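Local coordinates for conserved uncharacterized archaeal protein (PDB 2QZG) that is of unknown function, a small all-helical archaeal protein of the UPF0147 family that assembles as a pair of identical subunits, at residues 21-26 with 41-46; 60-65 with 84-89. All blocks are in the same frame, centred on the assembly; numbering follows the deposited sequence.

Contact 1: 21-26 with 41-46; sequences SMLEEI and DNAKNA
Glu24 and Lys44 both leave their helices with CG anti to the backbone N (chi1 -166° in Glu24), and a bend in each chain, at chi2 in the glutamate and at chi3 in the lysine, brings the charged ends together between the helices. Lys44 NZ gives a hydrogen bond of 2.7 Å to Glu24 OE1, as part of a salt bridge, and comes in from above the carboxylate plane, 39° out of it. The aliphatic part of the lysine lies close as well, with CD 3.6 Å from the same OE1. A second acid stands near: Asp41 OD1 is 3.9 Å from Glu24 OE1, a like-charge approach that the ammonium group probably eases. With an alanine in place of Glu24, the ammonium group of Lys44 would probably lose its mate across the helix pair and be freer to turn. Beneath this polar bridge Leu23 supplies the apolar half of the contact. Its CD1 methyl rests on the Lys44 backbone, 3.7 Å from the N atom, and both its methyls reach the CB of Ala43, CD1 at 4.2 Å. The two helical segments run nearly antiparallel, at 157°, with axes 9.1 Å apart. Leu23 and Ala43 face inward onto Leu65 of helix 54-68, and Ile26 continues the apolar side of helix 12-27 onto helix 76-90.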
loop_
_atom_site.group_PDB
_atom_site.type_symbol
_atom_site.label_atom_id
_atom_site.label_comp_id
_atom_site.label_asym_id
_atom_site.label_seq_id
_atom_site.Cartn_x
_atom_site.Cartn_y
_atom_site.Cartn_z
ATOM N N SER C 21 -6.130 -10.062 3.970
ATOM C CA SER C 21 -5.265 -10.999 3.286
ATOM C C SER C 21 -3.777 -10.648 3.474
ATOM O O SER C 21 -2.950 -11.525 3.743
ATOM C CB SER C 21 -5.635 -11.018 1.807
ATOM O OG SER C 21 -4.487 -11.198 1.004
HETATM N N MSE C 22 -3.434 -9.370 3.337
HETATM C CA MSE C 22 -2.048 -8.949 3.534
HETATM C C MSE C 22 -1.601 -9.171 4.973
HETATM O O MSE C 22 -0.488 -9.634 5.216
HETATM C CB MSE C 22 -1.849 -7.497 3.121
HETATM C CG MSE C 22 -1.628 -7.310 1.660
HETATM SE SE MSE C 22 -1.622 -5.381 1.291
HETATM C CE MSE C 22 -3.513 -5.114 1.371
ATOM N N LEU C 23 -2.485 -8.860 5.920
ATOM C CA LEU C 23 -2.238 -9.144 7.332
ATOM C C LEU C 23 -2.054 -10.637 7.601
ATOM O O LEU C 23 -1.172 -11.035 8.361
ATOM C CB LEU C 23 -3.357 -8.556 8.200
ATOM C CG LEU C 23 -3.290 -7.041 8.438
ATOM C CD1 LEU C 23 -4.606 -6.526 9.022
ATOM C CD2 LEU C 23 -2.128 -6.699 9.344
ATOM N N GLU C 24 -2.878 -11.465 6.974
ATOM C CA GLU C 24 -2.778 -12.923 7.147
ATOM C C GLU C 24 -1.444 -13.479 6.664
ATOM O O GLU C 24 -0.952 -14.477 7.203
ATOM C CB GLU C 24 -3.956 -13.634 6.478
ATOM C CG GLU C 24 -4.150 -15.118 6.865
ATOM C CD GLU C 24 -4.185 -15.376 8.378
ATOM O OE1 GLU C 24 -4.817 -14.583 9.124
ATOM O OE2 GLU C 24 -3.572 -16.373 8.824
ATOM N N GLU C 25 -0.862 -12.820 5.666
ATOM C CA GLU C 25 0.443 -13.185 5.122
ATOM C C GLU C 25 1.530 -13.119 6.205
ATOM O O GLU C 25 2.303 -14.064 6.379
ATOM C CB GLU C 25 0.786 -12.292 3.921
ATOM C CG GLU C 25 1.937 -12.796 3.037
ATOM C CD GLU C 25 2.081 -11.992 1.738
ATOM O OE1 GLU C 25 1.395 -10.959 1.587
ATOM O OE2 GLU C 25 2.880 -12.397 0.865
ATOM N N ILE C 26 1.569 -12.011 6.942
ATOM C CA ILE C 26 2.483 -11.843 8.083
ATOM C C ILE C 26 2.184 -12.836 9.215
ATOM O O ILE C 26 3.107 -13.360 9.854
ATOM C CB ILE C 26 2.356 -10.437 8.674
ATOM C CG1 ILE C 26 2.688 -9.357 7.608
ATOM C CG2 ILE C 26 3.200 -10.311 9.943
ATOM C CD1 ILE C 26 2.410 -7.926 8.080
ATOM N N ASP C 41 -2.345 -10.259 13.715
ATOM C CA ASP C 41 -3.626 -10.940 13.874
ATOM C C ASP C 41 -4.591 -10.065 14.664
ATOM O O ASP C 41 -5.779 -9.957 14.334
ATOM C CB ASP C 41 -3.440 -12.313 14.497
ATOM C CG ASP C 41 -4.433 -13.303 13.956
ATOM O OD1 ASP C 41 -4.831 -13.126 12.778
ATOM O OD2 ASP C 41 -4.843 -14.226 14.695
ATOM N N ASN C 42 -4.045 -9.386 15.664
ATOM C CA ASN C 42 -4.791 -8.408 16.442
ATOM C C ASN C 42 -5.372 -7.297 15.573
ATOM O O ASN C 42 -6.542 -6.904 15.719
ATOM C CB ASN C 42 -3.891 -7.846 17.537
ATOM C CG ASN C 42 -3.541 -8.889 18.592
ATOM O OD1 ASN C 42 -4.182 -9.939 18.676
ATOM N ND2 ASN C 42 -2.526 -8.606 19.395
ATOM N N ALA C 43 -4.550 -6.805 14.651
ATOM C CA ALA C 43 -4.966 -5.756 13.718
ATOM C C ALA C 43 -6.070 -6.272 12.795
ATOM O O ALA C 43 -7.081 -5.588 12.551
ATOM C CB ALA C 43 -3.773 -5.294 12.905
ATOM N N LYS C 44 -5.882 -7.494 12.302
ATOM C CA LYS C 44 -6.851 -8.125 11.421
ATOM C C LYS C 44 -8.220 -8.314 12.097
ATOM O O LYS C 44 -9.259 -8.041 11.487
ATOM C CB LYS C 44 -6.283 -9.448 10.899
ATOM C CG LYS C 44 -7.114 -10.073 9.801
ATOM C CD LYS C 44 -6.580 -11.445 9.397
ATOM C CE LYS C 44 -7.744 -12.381 9.157
ATOM N NZ LYS C 44 -7.380 -13.777 8.768
ATOM N N ASN C 45 -8.226 -8.774 13.351
ATOM C CA ASN C 45 -9.478 -8.925 14.081
ATOM C C ASN C 45 -10.117 -7.592 14.466
ATOM O O ASN C 45 -11.326 -7.507 14.566
ATOM C CB ASN C 45 -9.288 -9.808 15.322
ATOM C CG ASN C 45 -8.944 -11.237 14.965
ATOM O OD1 ASN C 45 -9.523 -11.816 14.056
ATOM N ND2 ASN C 45 -8.000 -11.813 15.687
ATOM N N ALA C 46 -9.296 -6.573 14.705
ATOM C CA ALA C 46 -9.785 -5.201 14.939
ATOM C C ALA C 46 -10.673 -4.694 13.795
ATOM O O ALA C 46 -11.648 -3.984 14.033
ATOM C CB ALA C 46 -8.609 -4.242 15.171
#

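Contact 2: 60-65 with 84-89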
loop_
_atom_site.group_PDB
_atom_site.type_symbol
_atom_site.label_atom_id
_atom_site.label_comp_id
_atom_site.label_asym_id
_atom_site.label_seq_id
_atom_site.Cartn_x
_atom_site.Cartn_y
_atom_site.Cartn_z
ATOM N N THR C 60 -7.760 1.483 15.058
ATOM C CA THR C 60 -7.401 0.455 16.036
ATOM C C THR C 60 -6.399 -0.527 15.411
ATOM O O THR C 60 -5.413 -0.900 16.055
ATOM C CB THR C 60 -8.639 -0.298 16.512
ATOM O OG1 THR C 60 -9.600 0.659 16.988
ATOM C CG2 THR C 60 -8.300 -1.310 17.638
ATOM N N ALA C 61 -6.664 -0.936 14.170
ATOM C CA ALA C 61 -5.759 -1.822 13.444
ATOM C C ALA C 61 -4.413 -1.136 13.188
ATOM O O ALA C 61 -3.355 -1.750 13.359
ATOM C CB ALA C 61 -6.387 -2.249 12.159
ATOM N N ILE C 62 -4.456 0.141 12.799
ATOM C CA ILE C 62 -3.238 0.913 12.591
ATOM C C ILE C 62 -2.456 0.970 13.885
ATOM O O ILE C 62 -1.238 0.817 13.869
ATOM C CB ILE C 62 -3.517 2.346 12.076
ATOM C CG1 ILE C 62 -4.004 2.304 10.625
ATOM C CG2 ILE C 62 -2.282 3.219 12.215
ATOM C CD1 ILE C 62 -4.609 3.638 10.138
ATOM N N GLN C 63 -3.169 1.186 14.992
ATOM C CA GLN C 63 -2.553 1.327 16.309
ATOM C C GLN C 63 -1.769 0.085 16.698
ATOM O O GLN C 63 -0.634 0.197 17.144
ATOM C CB GLN C 63 -3.603 1.636 17.377
ATOM C CG GLN C 63 -3.028 2.117 18.686
ATOM C CD GLN C 63 -2.938 3.629 18.765
ATOM O OE1 GLN C 63 -3.957 4.314 18.945
ATOM N NE2 GLN C 63 -1.719 4.164 18.664
ATOM N N TYR C 64 -2.372 -1.092 16.533
ATOM C CA TYR C 64 -1.666 -2.366 16.760
ATOM C C TYR C 64 -0.349 -2.438 15.993
ATOM O O TYR C 64 0.666 -2.850 16.529
ATOM C CB TYR C 64 -2.533 -3.572 16.373
ATOM C CG TYR C 64 -3.513 -4.000 17.440
ATOM C CD1 TYR C 64 -3.067 -4.530 18.660
ATOM C CD2 TYR C 64 -4.889 -3.876 17.240
ATOM C CE1 TYR C 64 -3.979 -4.929 19.658
ATOM C CE2 TYR C 64 -5.808 -4.269 18.234
ATOM C CZ TYR C 64 -5.344 -4.792 19.434
ATOM O OH TYR C 64 -6.250 -5.178 20.409
ATOM N N LEU C 65 -0.385 -2.018 14.735
ATOM C CA LEU C 65 0.773 -2.098 13.853
ATOM C C LEU C 65 1.809 -1.034 14.175
ATOM O O LEU C 65 3.012 -1.315 14.148
ATOM C CB LEU C 65 0.328 -2.012 12.385
ATOM C CG LEU C 65 -0.492 -3.226 11.928
ATOM C CD1 LEU C 65 -1.074 -2.979 10.539
ATOM C CD2 LEU C 65 0.332 -4.533 11.972
ATOM N N GLY C 84 2.817 -0.833 3.745
ATOM C CA GLY C 84 1.754 -0.972 2.764
ATOM C C GLY C 84 0.350 -1.159 3.329
ATOM O O GLY C 84 -0.580 -0.541 2.824
ATOM N N ILE C 85 0.196 -2.021 4.344
ATOM C CA ILE C 85 -1.067 -2.230 5.040
ATOM C C ILE C 85 -1.519 -0.950 5.770
ATOM O O ILE C 85 -2.686 -0.578 5.694
ATOM C CB ILE C 85 -0.967 -3.403 6.073
ATOM C CG1 ILE C 85 -0.666 -4.737 5.376
ATOM C CG2 ILE C 85 -2.232 -3.476 6.935
ATOM C CD1 ILE C 85 -0.060 -5.817 6.311
ATOM N N VAL C 86 -0.607 -0.275 6.474
ATOM C CA VAL C 86 -0.972 0.979 7.173
ATOM C C VAL C 86 -1.428 2.040 6.173
ATOM O O VAL C 86 -2.462 2.684 6.373
ATOM C CB VAL C 86 0.183 1.504 8.063
ATOM C CG1 VAL C 86 -0.066 2.974 8.536
ATOM C CG2 VAL C 86 0.369 0.566 9.268
ATOM N N SER C 87 -0.659 2.200 5.090
ATOM C CA SER C 87 -0.991 3.145 4.015
ATOM C C SER C 87 -2.407 2.922 3.493
ATOM O O SER C 87 -3.161 3.856 3.297
ATOM C CB SER C 87 -0.002 2.985 2.868
ATOM O OG SER C 87 1.290 3.274 3.341
ATOM N N GLU C 88 -2.727 1.667 3.227
ATOM C CA GLU C 88 -4.052 1.295 2.755
ATOM C C GLU C 88 -5.135 1.507 3.808
ATOM O O GLU C 88 -6.195 2.043 3.482
ATOM C CB GLU C 88 -4.049 -0.135 2.273
ATOM C CG GLU C 88 -3.200 -0.365 1.025
ATOM C CD GLU C 88 -3.044 -1.849 0.742
ATOM O OE1 GLU C 88 -3.763 -2.623 1.381
ATOM O OE2 GLU C 88 -2.225 -2.251 -0.109
ATOM N N LEU C 89 -4.859 1.128 5.060
ATOM C CA LEU C 89 -5.794 1.389 6.183
ATOM C C LEU C 89 -6.145 2.862 6.317
ATOM O O LEU C 89 -7.278 3.211 6.646
ATOM C CB LEU C 89 -5.236 0.859 7.514
ATOM C CG LEU C 89 -5.429 -0.639 7.748
ATOM C CD1 LEU C 89 -4.505 -1.195 8.854
ATOM C CD2 LEU C 89 -6.897 -0.948 8.084
#
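Leu89 and Ile62 lie side by side, pointing opposite ways, and here the two helices fit most closely: Ile62 CG1 lies 3.6 Å from Leu89 CB, while the CD1 methyl of the isoleucine runs on along the base of the leucine. On its other branch, Ile62 CG2 lies more loosely against Val86 CG1, at 4.3 Å. The CD1 methyl of Leu89 enters the shallow site left by the small side chain of Ala61, 3.9 Å from its CB, with Ile62 CG1 at its flank. One turn further along helix 54-68, Leu65 is the bump that answers from the other side. With its CG beside the backbone N (chi1 -67°), it sends CD1 among Ile85, Val86 and Leu89, 3.8 Å from Ile85 CG2 and 4.2 Å from Leu89 CD1. Leu65 lies roughly perpendicular to Ile85 but runs antiparallel to the side chain of Val86, whose CG2 touches both its CB and its CD1. The segments meet through apolar side chains, with the helices nearly antiparallel at 156° and their axes 9.9 Å apart. On the inner side, Ala61 and Leu65 meet Ala43 of helix 34-46, and Ile85 packs against Met22 and Ile26 of helix 12-27.

In the fold
Contact 1 and contact 2 pair the helices of the chain two by two, 12-27 with 34-46 and then 54-68 with 76-90, and their centres lie about 10 Å apart. The two antiparallel pairs pack on each other as a four-helix bundle. Ala61 CB sits 3.4 Å from Ala43 O, Asn42 CB is 3.6 Å from Tyr64 CD1, and Ile26 CD1 meets Ile85 CD1 at 3.7 Å, joining both helices of one pair to the other. Contact 2 is the more buried of the two, and beside it Ser87 and Glu88 pack against Thr91 and Trp83 of the second subunit, whereas segments 21-26 and 41-46 touch no other chain of the assembly.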